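Local coordinates for protein A49R (Vaccinia virus, PDB 4D5T), which inhibits host NF-kappa-B activation by interacting with BTRC, which diminishes ubiquitination of NFKBIA and keeps p65/RELA in the cytoplasm, at residues Asp93-Glu96 with Asn97-Ala101; Ile129-Lys132 with Gln133-Glu137. All coordinates share one frame; numbering follows the deposited sequence.

Interaction 1: residues Asp93-Glu96 with Asn97-Ala101; sequences DNLE and NIVDA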
ATOM      1  N   ASP A  93     -13.832  -0.807  -6.479  0.51 27.58           N
ATOM      2  CA  ASP A  93     -14.209   0.229  -5.525  0.51 29.93           C
ATOM      3  C   ASP A  93     -13.997  -0.121  -4.062  0.51 27.98           C
ATOM      4  O   ASP A  93     -14.635   0.498  -3.167  0.51 27.15           O
ATOM      5  CB  ASP A  93     -15.690   0.608  -5.711  0.51 33.72           C
ATOM      6  CG  ASP A  93     -15.965   1.226  -7.079  0.51 38.61           C
ATOM      7  OD1 ASP A  93     -15.044   1.807  -7.707  0.51 40.52           O
ATOM      8  OD2 ASP A  93     -17.113   1.119  -7.539  0.51 49.64           O
ATOM      9  N   ASN A  94     -13.136  -1.079  -3.793  1.00 24.65           N
ATOM     10  CA  ASN A  94     -12.881  -1.508  -2.416  1.00 24.94           C
ATOM     11  C   ASN A  94     -11.484  -1.071  -1.987  1.00 23.20           C
ATOM     12  O   ASN A  94     -10.491  -1.591  -2.488  1.00 20.03           O
ATOM     13  CB  ASN A  94     -13.053  -3.047  -2.306  1.00 25.33           C
ATOM     14  CG  ASN A  94     -12.861  -3.582  -0.883  1.00 26.71           C
ATOM     15  OD1 ASN A  94     -11.868  -3.334  -0.218  1.00 25.44           O
ATOM     16  ND2 ASN A  94     -13.855  -4.345  -0.420  1.00 30.21           N
ATOM     17  N   LEU A  95     -11.401  -0.145  -1.060  1.00 23.96           N
ATOM     18  CA  LEU A  95     -10.100   0.400  -0.657  1.00 22.58           C
ATOM     19  C   LEU A  95      -9.279  -0.585   0.139  1.00 21.16           C
ATOM     20  O   LEU A  95      -8.076  -0.613  -0.012  1.00 20.92           O
ATOM     21  CB  LEU A  95     -10.268   1.697   0.163  1.00 22.52           C
ATOM     22  CG  LEU A  95      -8.957   2.401   0.544  1.00 23.46           C
ATOM     23  CD1 LEU A  95      -8.186   2.869  -0.691  1.00 22.22           C
ATOM     24  CD2 LEU A  95      -9.299   3.594   1.487  1.00 24.47           C
ATOM     25  N   GLU A  96      -9.911  -1.358   1.010  1.00 22.34           N
ATOM     26  CA  GLU A  96      -9.172  -2.380   1.754  1.00 23.89           C
ATOM     27  C   GLU A  96      -8.407  -3.286   0.807  1.00 21.17           C
ATOM     28  O   GLU A  96      -7.233  -3.588   1.005  1.00 22.52           O
ATOM     29  CB  GLU A  96     -10.084  -3.204   2.645  1.00 26.51           C
ATOM     30  CG  GLU A  96      -9.355  -4.190   3.532  1.00 30.70           C
ATOM     31  CD  GLU A  96     -10.322  -4.735   4.627  1.00 38.48           C
ATOM     32  OE1 GLU A  96     -11.534  -4.787   4.407  1.00 43.86           O
ATOM     33  OE2 GLU A  96      -9.900  -5.013   5.728  1.00 39.68           O
ATOM     34  N   ASN A  97      -9.041  -3.641  -0.283  1.00 22.29           N
ATOM     35  CA  ASN A  97      -8.370  -4.520  -1.299  1.00 22.35           C
ATOM     36  C   ASN A  97      -7.266  -3.856  -2.026  1.00 20.70           C
ATOM     37  O   ASN A  97      -6.257  -4.507  -2.392  1.00 21.67           O
ATOM     38  CB  ASN A  97      -9.405  -5.155  -2.265  1.00 24.16           C
ATOM     39  CG  ASN A  97     -10.308  -6.157  -1.559  1.00 26.56           C
ATOM     40  OD1 ASN A  97      -9.996  -6.618  -0.494  1.00 29.48           O
ATOM     41  ND2 ASN A  97     -11.390  -6.521  -2.181  1.00 26.65           N
ATOM     42  N   ILE A  98      -7.439  -2.563  -2.295  1.00 20.38           N
ATOM     43  CA  ILE A  98      -6.387  -1.761  -2.881  1.00 20.35           C
ATOM     44  C   ILE A  98      -5.148  -1.636  -1.983  1.00 19.84           C
ATOM     45  O   ILE A  98      -4.005  -1.819  -2.450  1.00 18.47           O
ATOM     46  CB  ILE A  98      -6.937  -0.364  -3.274  1.00 20.22           C
ATOM     47  CG1 ILE A  98      -7.804  -0.519  -4.525  1.00 20.77           C
ATOM     48  CG2 ILE A  98      -5.786   0.632  -3.531  1.00 20.36           C
ATOM     49  CD1 ILE A  98      -8.664   0.664  -4.812  1.00 20.98           C
ATOM     50  N   VAL A  99      -5.378  -1.410  -0.699  1.00 19.33           N
ATOM     51  CA  VAL A  99      -4.310  -1.306   0.260  1.00 22.00           C
ATOM     52  C   VAL A  99      -3.595  -2.658   0.401  1.00 23.59           C
ATOM     53  O   VAL A  99      -2.343  -2.760   0.355  1.00 21.70           O
ATOM     54  CB  VAL A  99      -4.807  -0.758   1.602  1.00 21.62           C
ATOM     55  CG1 VAL A  99      -3.722  -0.897   2.691  1.00 22.97           C
ATOM     56  CG2 VAL A  99      -5.159   0.670   1.439  1.00 22.27           C
ATOM     57  N   ASP A 100      -4.380  -3.720   0.456  1.00 24.28           N
ATOM     58  CA  ASP A 100      -3.802  -5.090   0.443  1.00 24.85           C
ATOM     59  C   ASP A 100      -2.967  -5.351  -0.810  1.00 24.34           C
ATOM     60  O   ASP A 100      -1.869  -5.945  -0.721  1.00 26.27           O
ATOM     61  CB  ASP A 100      -4.974  -6.113   0.555  1.00 25.83           C
ATOM     62  CG  ASP A 100      -4.504  -7.576   0.504  1.00 30.26           C
ATOM     63  OD1 ASP A 100      -3.803  -8.013   1.408  1.00 31.33           O
ATOM     64  OD2 ASP A 100      -4.799  -8.255  -0.468  1.00 32.50           O
ATOM     65  N   ALA A 101      -3.457  -4.928  -1.992  1.00 22.10           N
ATOM     66  CA  ALA A 101      -2.724  -5.103  -3.198  1.00 23.18           C
ATOM     67  C   ALA A 101      -1.390  -4.388  -3.163  1.00 22.68           C
ATOM     68  O   ALA A 101      -0.356  -4.993  -3.514  1.00 21.48           O
ATOM     69  CB  ALA A 101      -3.535  -4.657  -4.429  1.00 23.44           C
TER

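Interaction 2: residues Ile129-Lys132 with Gln133-Glu137; sequences IDIK and QVIRE. With SO4 (sulfate ion), chain I.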
ATOM      1  N   ILE A 129      -3.695   3.858 -13.218  1.00 24.41           N
ATOM      2  CA  ILE A 129      -4.815   3.745 -12.243  1.00 21.57           C
ATOM      3  C   ILE A 129      -5.363   5.098 -11.846  1.00 20.76           C
ATOM      4  O   ILE A 129      -4.771   6.163 -12.100  1.00 22.84           O
ATOM      5  CB  ILE A 129      -4.444   2.881 -11.005  1.00 21.37           C
ATOM      6  CG1 ILE A 129      -3.517   3.636  -9.999  1.00 22.66           C
ATOM      7  CG2 ILE A 129      -3.913   1.516 -11.434  1.00 22.15           C
ATOM      8  CD1 ILE A 129      -3.245   2.883  -8.706  1.00 21.69           C
ATOM      9  N   ASP A 130      -6.535   5.065 -11.252  1.00 22.57           N
ATOM     10  CA  ASP A 130      -7.212   6.282 -10.811  1.00 24.34           C
ATOM     11  C   ASP A 130      -8.038   5.982  -9.576  1.00 24.16           C
ATOM     12  O   ASP A 130      -9.220   5.697  -9.631  1.00 24.33           O
ATOM     13  CB  ASP A 130      -8.070   6.798 -11.933  1.00 32.30           C
ATOM     14  CG  ASP A 130      -8.853   8.043 -11.542  1.00 34.83           C
ATOM     15  OD1 ASP A 130      -8.510   8.698 -10.463  1.00 46.16           O
ATOM     16  OD2 ASP A 130      -9.797   8.256 -12.378  1.00 48.41           O
ATOM     17  N   ILE A 131      -7.427   6.075  -8.437  1.00 24.43           N
ATOM     18  CA  ILE A 131      -8.038   5.636  -7.181  1.00 23.48           C
ATOM     19  C   ILE A 131      -8.406   6.746  -6.202  1.00 22.44           C
ATOM     20  O   ILE A 131      -8.693   6.476  -5.021  1.00 22.39           O
ATOM     21  CB  ILE A 131      -7.179   4.541  -6.466  1.00 23.31           C
ATOM     22  CG1 ILE A 131      -5.767   5.025  -6.022  1.00 22.37           C
ATOM     23  CG2 ILE A 131      -7.050   3.296  -7.344  1.00 23.39           C
ATOM     24  CD1 ILE A 131      -5.043   4.051  -5.091  1.00 21.85           C
ATOM     25  N   LYS A 132      -8.240   8.000  -6.570  1.00 22.21           N
ATOM     26  CA  LYS A 132      -8.503   9.087  -5.637  1.00 23.02           C
ATOM     27  C   LYS A 132      -9.964   9.002  -5.028  1.00 22.98           C
ATOM     28  O   LYS A 132     -10.130   9.233  -3.841  1.00 23.74           O
ATOM     29  CB  LYS A 132      -8.234  10.484  -6.279  1.00 26.60           C
ATOM     30  CG  LYS A 132      -6.740  10.820  -6.379  1.00 28.63           C
ATOM     31  CD  LYS A 132      -6.393  12.112  -7.153  1.00 31.13           C
ATOM     32  CE  LYS A 132      -6.714  13.358  -6.404  1.00 30.79           C
ATOM     33  NZ  LYS A 132      -6.109  14.508  -7.137  1.00 28.94           N
ATOM     34  N   GLN A 133     -10.990   8.693  -5.825  1.00 22.31           N
ATOM     35  CA  GLN A 133     -12.352   8.624  -5.286  1.00 22.34           C
ATOM     36  C   GLN A 133     -12.551   7.480  -4.324  1.00 22.99           C
ATOM     37  O   GLN A 133     -13.204   7.630  -3.304  1.00 21.85           O
ATOM     38  CB  GLN A 133     -13.371   8.532  -6.396  1.00 23.49           C
ATOM     39  CG  GLN A 133     -14.776   8.259  -5.885  1.00 24.08           C
ATOM     40  CD  GLN A 133     -15.363   9.379  -5.046  1.00 26.37           C
ATOM     41  OE1 GLN A 133     -14.887  10.517  -5.050  1.00 27.64           O
ATOM     42  NE2 GLN A 133     -16.418   9.037  -4.293  1.00 25.98           N
ATOM     43  N   VAL A 134     -11.910   6.352  -4.621  1.00 21.73           N
ATOM     44  CA  VAL A 134     -12.004   5.243  -3.710  1.00 22.91           C
ATOM     45  C   VAL A 134     -11.266   5.589  -2.392  1.00 21.49           C
ATOM     46  O   VAL A 134     -11.708   5.169  -1.336  1.00 23.16           O
ATOM     47  CB  VAL A 134     -11.406   3.979  -4.348  1.00 23.94           C
ATOM     48  CG1 VAL A 134     -11.695   2.817  -3.471  1.00 24.07           C
ATOM     49  CG2 VAL A 134     -12.101   3.740  -5.655  1.00 30.29           C
ATOM     50  N   ILE A 135     -10.165   6.323  -2.437  1.00 21.28           N
ATOM     51  CA  ILE A 135      -9.494   6.739  -1.177  1.00 21.88           C
ATOM     52  C   ILE A 135     -10.479   7.687  -0.377  1.00 22.36           C
ATOM     53  O   ILE A 135     -10.708   7.461   0.787  1.00 20.62           O
ATOM     54  CB  ILE A 135      -8.148   7.420  -1.457  1.00 21.73           C
ATOM     55  CG1 ILE A 135      -7.129   6.375  -2.060  1.00 20.51           C
ATOM     56  CG2 ILE A 135      -7.463   8.027  -0.226  1.00 24.35           C
ATOM     57  CD1 ILE A 135      -5.876   6.919  -2.693  1.00 21.39           C
ATOM     58  N   ARG A 136     -11.017   8.698  -1.055  1.00 24.40           N
ATOM     59  CA  ARG A 136     -11.869   9.712  -0.424  1.00 26.21           C
ATOM     60  C   ARG A 136     -13.036   9.066   0.281  1.00 25.46           C
ATOM     61  O   ARG A 136     -13.397   9.443   1.383  1.00 29.55           O
ATOM     62  CB  ARG A 136     -12.671  10.511  -1.495  1.00 31.22           C
ATOM     63  CG  ARG A 136     -12.059  11.735  -2.027  1.00 31.65           C
ATOM     64  CD  ARG A 136     -12.915  12.533  -3.023  1.00 30.16           C
ATOM     65  NE  ARG A 136     -11.939  13.100  -3.924  1.00 30.29           N
ATOM     66  CZ  ARG A 136     -11.695  12.773  -5.187  1.00 31.45           C
ATOM     67  NH1 ARG A 136     -12.441  11.909  -5.873  1.00 30.52           N
ATOM     68  NH2 ARG A 136     -10.715  13.428  -5.838  1.00 33.69           N
ATOM     69  N   GLU A 137     -13.690   8.180  -0.438  1.00 23.71           N
ATOM     70  CA  GLU A 137     -14.909   7.609   0.026  1.00 25.23           C
ATOM     71  C   GLU A 137     -14.721   6.651   1.215  1.00 24.99           C
ATOM     72  O   GLU A 137     -15.664   6.425   1.969  1.00 25.74           O
ATOM     73  CB  GLU A 137     -15.589   6.966  -1.183  1.00 29.01           C
ATOM     74  CG  GLU A 137     -17.041   6.580  -1.025  1.00 31.75           C
ATOM     75  CD  GLU A 137     -17.810   6.309  -2.311  1.00 33.41           C
ATOM     76  OE1 GLU A 137     -17.372   6.450  -3.498  1.00 32.44           O
ATOM     77  OE2 GLU A 137     -18.985   6.008  -2.082  1.00 34.48           O
TER
HETATM   78  S   SO4 I1000      -6.263  14.775 -10.864  0.80 42.09           S
HETATM   79  O1  SO4 I1000      -4.815  15.043 -11.086  0.80 34.43           O
HETATM   80  O2  SO4 I1000      -7.086  15.989 -10.777  0.80 40.16           O
HETATM   81  O3  SO4 I1000      -6.367  13.990  -9.661  0.80 36.60           O
HETATM   82  O4  SO4 I1000      -6.767  13.976 -11.995  0.80 39.65           O
HETATM   83  O   HOH W   1     -10.932   8.436  -8.863  1.00 33.71           O
HETATM   84  O   HOH W   2     -11.291   6.283  -7.887  1.00 37.32           O

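Interaction 1: residues Asp93-Glu96 with Asn97-Ala101
N94 reaches forward to the first turn of helix 95-109 and caps it, its OD1 accepting from the backbone N of N97 at 2.8 Å. This is an N-cap: the side chain stands in for the carbonyl that a preceding turn would have supplied. From CB, which has the ND2 of N97 as its nearest neighbour across the contact, the chain turns beside its own carbonyl carbon (chi1 -178°), bringing CG to 3.5 Å from N97 ND2. At the tip, OD1 takes the N97 N-H, which arrives tilted 33° from the carbonyl plane, while N94 ND2 lies 3.7 Å from N97 ND2. The two side-chain amides thus stack, their planes only 7° apart. Beneath this cap the regular ladder begins, I98 N to N94 O at 3.2 Å, followed by V99 N to L95 O and D100 N to E96 O. On the buried side L95 touches I98 and V99 loosely through its outer carbons, CD1 4.3 Å from I98 CB, and L142 of helix 132-150 packs on both L95 and V99. D100 turns outward to a salt bridge with K86. N94 therefore contributes two acceptors to the opening turn, OD1 for N97 and O for I98, and the partial negative charge on OD1 would be expected to interact favourably with the positive end of the helix dipole.

Interaction 2: residues Ile129-Lys132 with Gln133-Glu137
K132 and R136, one turn apart at the start of helix 132-150, cross at a slant on the outer side of this last long helix of the Bcl-2-like fold. The guanidinium of R136 folds back over the K132 backbone, placing K132 O 4.0 Å above its plane and toward the rim, while NH2 comes to 3.9 Å from K132 CB. Q133 meets the guanidinium differently, at its edge: NH1 donates to Q133 OE1 at 2.9 Å, on a lone pair and in the planes of both groups. The other end of the Q133 amide continues the chain of bonds, NE2 giving to E137 OE1 from above the carboxylate plane. With NE also in a salt bridge to E25, the rotation of the guanidinium is well defined.

K132 leaves in another direction. Its chain bends at chi3 (74°), and NZ donates to O3 of a sulfate ion, probably from the crystallisation liquor, and to the carbonyl of I27; the sulfate is also held by the backbone N of N29. The anion may ease the proximity of the two cationic ends, 4.9 Å apart between K132 NZ and R136 NH2.

On the inner side I131 and I135 also cross at a slant, CD1 against CD1 at 3.8 Å, and both pack on helix 95-109. With CG1 between its backbone N and carbonyl carbon (chi1 63°), I131 brings both CG1 and CD1 against I135 CD1. I131 O and K132 O accept from I135 N and R136 N. Before that ladder starts, water serves the first turn: one molecule accepts from Q133 N at 3.0 Å and gives a weak bond to D130 OD1, and a second donates to D130 O at 2.8 Å.

Overall arrangement
From the N terminus, interaction 1 comes first, at the start of helix 95-109; the chain then passes through helix 112-126 before interaction 2 opens helix 132-150. The two are in series, neither nesting nor crossing, and each closes just a single turn where a loop enters a helix. Their centres lie 10 Å apart, and their buried faces meet: I98 CG2 packs on I131 CD1, L95 CD1 on I135 CG1, and V134 CG1 on the backbone of D93 and L95. Thus the beginnings of helices 95-109 and 132-150 are packed against each other, with helix 49-61 touching V99 in interaction 1 and helix 29-40 touching I131 in interaction 2.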